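Local coordinates for protein protease Do-like 2, chloroplastic (Arabidopsis thaliana, PDB 4FLN) that carries out the primary cleavage of the photodamaged D1 protein of plant photosystem II as a chloroplast serine protease, at residues B[78-83]-B[135-140]; B[149-154]-B[166-171]. One frame throughout, in Å; residues are numbered along the deposited sequence.

How the interactions relate
Both contacts lie in the serine-protease region of the chain, which is built from two six-stranded antiparallel barrels as in the trypsin-like fold. Interaction 1 comes first and sits at the junction: its strand 72-82 belongs to the first barrel, and its partner, 135-140, is part of the linker that leaves strand 123-129 and runs to the second. Interaction 2 follows, where strands 151-156 and 165-178 open that second barrel as a hairpin. The centres are 22 Å apart and the nearest atoms about 9 Å, without touching. Strand 203-205 packs against side chains of both, through Phe205 on Leu140 and on Thr153, so the interbarrel linker and the hairpin both rest on one short strand.

Interaction 1 (B[78-83]-B[135-140]); sequences AFMIGD and KGAEPL
Leu140, the last residue of 135-140, donates its backbone N to Met80 O in a nearly straight hydrogen bond (2.8 Å, 175° at the hydrogen); both residues are buried. The chains run about 95° apart, so the linker passes over strand 72-82 and adds no strand to it. Beside the bond, Leu140 CD2 meets Phe79 CD2 at 3.8 Å, the two side chains crossing at about a right angle. With Phe79 CG between the backbone N and the carbonyl carbon (chi1 56°), both CB and CD2 of the phenylalanine come to this one leucine methyl. Around this pair the packing is closed by Pro203, Cys211 and Val214 on the ring and by Ala49 and Phe205 on the leucine.

Toward the outer part of the linker the contact opens to solvent. Met80, itself buried, runs out extended beyond CG, with its CB 3.8 Å from Pro139 CB, and its SD reaches Ala137 CB; Phe133 and Trp134 also touch this methionine. The exposed Pro139 lays its ring beside Gly82, CB 3.4 Å from Gly82 N, while the partly exposed Ala137 meets nothing but the methionine's SD and CE across the contact. Apolar packing of this kind, with one backbone bond, fastens the interdomain linker of a trypsin-like double barrel to the first barrel as the chain heads for the second.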
loop_
_atom_site.group_PDB
_atom_site.type_symbol
_atom_site.label_atom_id
_atom_site.label_comp_id
_atom_site.label_asym_id
_atom_site.label_seq_id
_atom_site.Cartn_x
_atom_site.Cartn_y
_atom_site.Cartn_z
ATOM N N ALA B 78 5.382 -26.795 26.538
ATOM C CA ALA B 78 6.169 -26.991 27.745
ATOM C C ALA B 78 6.650 -28.439 27.809
ATOM O O ALA B 78 6.195 -29.280 27.031
ATOM C CB ALA B 78 5.359 -26.622 28.980
ATOM N N PHE B 79 7.583 -28.730 28.710
ATOM C CA PHE B 79 8.072 -30.097 28.851
ATOM C C PHE B 79 8.521 -30.411 30.265
ATOM O O PHE B 79 8.850 -29.515 31.037
ATOM C CB PHE B 79 9.208 -30.374 27.863
ATOM C CG PHE B 79 10.360 -29.417 27.973
ATOM C CD1 PHE B 79 10.321 -28.185 27.336
ATOM C CD2 PHE B 79 11.495 -29.756 28.692
ATOM C CE1 PHE B 79 11.389 -27.306 27.427
ATOM C CE2 PHE B 79 12.567 -28.877 28.786
ATOM C CZ PHE B 79 12.511 -27.655 28.155
ATOM N N MET B 80 8.546 -31.697 30.588
ATOM C CA MET B 80 8.924 -32.152 31.916
ATOM C C MET B 80 10.436 -32.138 32.083
ATOM O O MET B 80 11.157 -32.830 31.363
ATOM C CB MET B 80 8.400 -33.570 32.142
ATOM C CG MET B 80 6.907 -33.716 31.900
ATOM S SD MET B 80 6.360 -35.429 31.952
ATOM C CE MET B 80 4.612 -35.246 31.604
ATOM N N ILE B 81 10.906 -31.334 33.033
ATOM C CA ILE B 81 12.328 -31.240 33.339
ATOM C C ILE B 81 12.738 -32.057 34.552
ATOM O O ILE B 81 13.901 -32.045 34.946
ATOM C CB ILE B 81 12.749 -29.799 33.569
ATOM C CG1 ILE B 81 11.905 -29.174 34.677
ATOM C CG2 ILE B 81 12.603 -29.011 32.288
ATOM C CD1 ILE B 81 12.210 -27.720 34.894
ATOM N N GLY B 82 11.784 -32.766 35.142
ATOM C CA GLY B 82 12.054 -33.529 36.347
ATOM C C GLY B 82 11.421 -32.914 37.578
ATOM O O GLY B 82 10.877 -31.808 37.522
ATOM N N ASP B 83 11.505 -33.631 38.695
ATOM C CA ASP B 83 10.714 -33.310 39.877
ATOM C C ASP B 83 9.252 -33.282 39.476
ATOM O O ASP B 83 8.799 -34.109 38.678
ATOM C CB ASP B 83 11.109 -31.956 40.465
ATOM C CG ASP B 83 12.367 -32.027 41.300
ATOM O OD1 ASP B 83 13.296 -32.777 40.923
ATOM O OD2 ASP B 83 12.424 -31.334 42.340
ATOM N N LYS B 135 1.608 -39.534 36.269
ATOM C CA LYS B 135 1.740 -40.990 36.216
ATOM C C LYS B 135 2.544 -41.457 34.996
ATOM O O LYS B 135 2.238 -41.096 33.856
ATOM C CB LYS B 135 0.371 -41.659 36.244
ATOM N N GLY B 136 3.575 -42.261 35.251
ATOM C CA GLY B 136 4.368 -42.867 34.196
ATOM C C GLY B 136 5.121 -41.863 33.347
ATOM O O GLY B 136 5.505 -42.160 32.215
ATOM N N ALA B 137 5.334 -40.672 33.896
ATOM C CA ALA B 137 6.040 -39.619 33.176
ATOM C C ALA B 137 7.545 -39.850 33.214
ATOM O O ALA B 137 8.109 -40.152 34.265
ATOM C CB ALA B 137 5.693 -38.261 33.754
ATOM N N GLU B 138 8.186 -39.710 32.057
ATOM C CA GLU B 138 9.631 -39.885 31.939
ATOM C C GLU B 138 10.264 -38.599 31.419
ATOM O O GLU B 138 10.425 -38.423 30.207
ATOM C CB GLU B 138 9.957 -41.050 31.021
ATOM N N PRO B 139 10.629 -37.701 32.347
ATOM C CA PRO B 139 11.100 -36.330 32.109
ATOM C C PRO B 139 12.427 -36.243 31.351
ATOM O O PRO B 139 13.128 -37.241 31.180
ATOM C CB PRO B 139 11.247 -35.756 33.522
ATOM C CG PRO B 139 11.417 -36.943 34.400
ATOM C CD PRO B 139 10.575 -38.015 33.785
ATOM N N LEU B 140 12.740 -35.040 30.881
ATOM C CA LEU B 140 13.923 -34.787 30.071
ATOM C C LEU B 140 15.112 -34.335 30.911
ATOM O O LEU B 140 14.948 -33.669 31.932
ATOM C CB LEU B 140 13.609 -33.727 29.013
ATOM C CG LEU B 140 13.008 -34.157 27.666
ATOM C CD1 LEU B 140 12.631 -35.640 27.612
ATOM C CD2 LEU B 140 11.822 -33.273 27.320
#

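Interaction 2 (B[149-154]-B[166-171])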
loop_
_atom_site.group_PDB
_atom_site.type_symbol
_atom_site.label_atom_id
_atom_site.label_comp_id
_atom_site.label_asym_id
_atom_site.label_seq_id
_atom_site.Cartn_x
_atom_site.Cartn_y
_atom_site.Cartn_z
ATOM N N GLN B 149 26.845 -26.586 14.018
ATOM C CA GLN B 149 26.594 -27.686 13.089
ATOM C C GLN B 149 26.062 -28.935 13.770
ATOM O O GLN B 149 25.671 -29.885 13.112
ATOM C CB GLN B 149 27.838 -28.006 12.267
ATOM C CG GLN B 149 27.574 -28.961 11.123
ATOM C CD GLN B 149 28.636 -28.882 10.053
ATOM O OE1 GLN B 149 29.645 -28.191 10.215
ATOM N NE2 GLN B 149 28.412 -29.579 8.950
ATOM N N ASP B 150 26.034 -28.932 15.096
ATOM C CA ASP B 150 25.371 -30.006 15.823
ATOM C C ASP B 150 23.914 -30.114 15.365
ATOM O O ASP B 150 23.221 -29.109 15.177
ATOM C CB ASP B 150 25.436 -29.757 17.331
ATOM C CG ASP B 150 26.707 -30.302 17.965
ATOM O OD1 ASP B 150 27.724 -30.443 17.252
ATOM O OD2 ASP B 150 26.683 -30.597 19.181
ATOM N N SER B 151 23.456 -31.338 15.167
ATOM C CA SER B 151 22.083 -31.566 14.763
ATOM C C SER B 151 21.145 -31.164 15.898
ATOM O O SER B 151 21.417 -31.461 17.059
ATOM C CB SER B 151 21.892 -33.041 14.416
ATOM O OG SER B 151 20.582 -33.281 13.946
ATOM N N VAL B 152 20.051 -30.478 15.569
ATOM C CA VAL B 152 19.037 -30.140 16.567
ATOM C C VAL B 152 17.634 -30.480 16.069
ATOM O O VAL B 152 17.344 -30.358 14.881
ATOM C CB VAL B 152 19.057 -28.642 16.932
ATOM C CG1 VAL B 152 18.226 -28.393 18.192
ATOM C CG2 VAL B 152 20.456 -28.177 17.155
ATOM N N THR B 153 16.765 -30.922 16.969
ATOM C CA THR B 153 15.348 -30.995 16.640
ATOM C C THR B 153 14.553 -30.264 17.710
ATOM O O THR B 153 14.840 -30.379 18.907
ATOM C CB THR B 153 14.802 -32.444 16.476
ATOM O OG1 THR B 153 14.659 -33.058 17.758
ATOM C CG2 THR B 153 15.716 -33.286 15.618
ATOM N N VAL B 154 13.565 -29.500 17.257
ATOM C CA VAL B 154 12.664 -28.768 18.126
ATOM C C VAL B 154 11.328 -29.495 18.131
ATOM O O VAL B 154 10.813 -29.847 17.073
ATOM C CB VAL B 154 12.484 -27.339 17.596
ATOM C CG1 VAL B 154 11.225 -26.680 18.153
ATOM C CG2 VAL B 154 13.722 -26.515 17.884
ATOM N N VAL B 166 7.624 -31.564 14.713
ATOM C CA VAL B 166 9.073 -31.693 14.868
ATOM C C VAL B 166 9.806 -30.980 13.731
ATOM O O VAL B 166 9.392 -31.054 12.576
ATOM C CB VAL B 166 9.504 -33.179 14.837
ATOM C CG1 VAL B 166 11.008 -33.306 14.953
ATOM C CG2 VAL B 166 8.835 -33.947 15.949
ATOM N N THR B 167 10.891 -30.284 14.048
ATOM C CA THR B 167 11.750 -29.750 12.997
ATOM C C THR B 167 13.211 -30.018 13.316
ATOM O O THR B 167 13.627 -29.969 14.468
ATOM C CB THR B 167 11.505 -28.234 12.677
ATOM O OG1 THR B 167 11.619 -27.445 13.865
ATOM C CG2 THR B 167 10.125 -28.019 12.076
ATOM N N LYS B 168 13.975 -30.320 12.277
ATOM C CA LYS B 168 15.380 -30.685 12.414
ATOM C C LYS B 168 16.221 -29.733 11.563
ATOM O O LYS B 168 15.771 -29.250 10.526
ATOM C CB LYS B 168 15.590 -32.147 12.001
ATOM C CG LYS B 168 17.013 -32.635 12.083
ATOM C CD LYS B 168 17.100 -34.144 11.869
ATOM C CE LYS B 168 18.470 -34.551 11.324
ATOM N NZ LYS B 168 19.104 -35.674 12.085
ATOM N N GLY B 169 17.436 -29.464 12.023
ATOM C CA GLY B 169 18.324 -28.485 11.421
ATOM C C GLY B 169 19.657 -28.615 12.121
ATOM O O GLY B 169 19.927 -29.646 12.736
ATOM N N VAL B 170 20.508 -27.600 12.026
ATOM C CA VAL B 170 21.714 -27.609 12.849
ATOM C C VAL B 170 21.779 -26.384 13.758
ATOM O O VAL B 170 20.998 -25.441 13.612
ATOM C CB VAL B 170 22.995 -27.660 11.978
ATOM C CG1 VAL B 170 22.991 -28.898 11.136
ATOM C CG2 VAL B 170 23.107 -26.408 11.091
ATOM N N VAL B 171 22.753 -26.363 14.656
ATOM C CA VAL B 171 22.972 -25.151 15.405
ATOM C C VAL B 171 23.724 -24.309 14.414
ATOM O O VAL B 171 24.822 -24.671 14.024
ATOM C CB VAL B 171 23.883 -25.395 16.616
ATOM C CG1 VAL B 171 24.450 -24.080 17.113
ATOM C CG2 VAL B 171 23.127 -26.118 17.727
#
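With CG2 anti to the carbonyl carbon in both Val152 and Val171, the CG2 methyls of the two residues face each other across the strands and meet at 3.4 Å, the side chains crossing obliquely. Lys168 starts with CG anti to its backbone N (chi1 179°) and runs out extended until it bends at chi4. Its CB and CG pack at a slant on Thr153 CG2, 3.8 Å from Lys168 CB, and its NZ arrives 3.4 Å from Ser151 OG, a weak hydrogen bond.

Between the face that carries Val152 and Val154 and the one that carries Thr153 and Lys168, the backbones pair in antiparallel register. Val152 with Gly169 and Val154 with Thr167 form hydrogen-bonded pairs, each joined by two N-H to O bonds. They are not equivalent: Val152 N stands above the carbonyl plane of Gly169, 42° out of it, whereas Val154 N lies in that of Thr167, at 2.8 Å from the O atom. Flanked by these two, Thr153 and Lys168 form a non-hydrogen-bonded pair. This ladder is part of the first hairpin of the second barrel in the trypsin-like fold, and the side chain of Val154 lies about 7 Å from that of Ser200, assigned by similarity to the charge relay system.

The pairing continues past the start of strand 151-156: Val171 N donates to Asp150 O, and Gln149 N to Val171 O at 2.8 Å. On the face of Val152 and Val154 the hairpin is buried against Ala204 and Ile191. Around Lys168 it borders a second subunit: Val170 of that subunit packs on the lysine, and Asp192 of the same subunit accepts a weak hydrogen bond from Lys168 N.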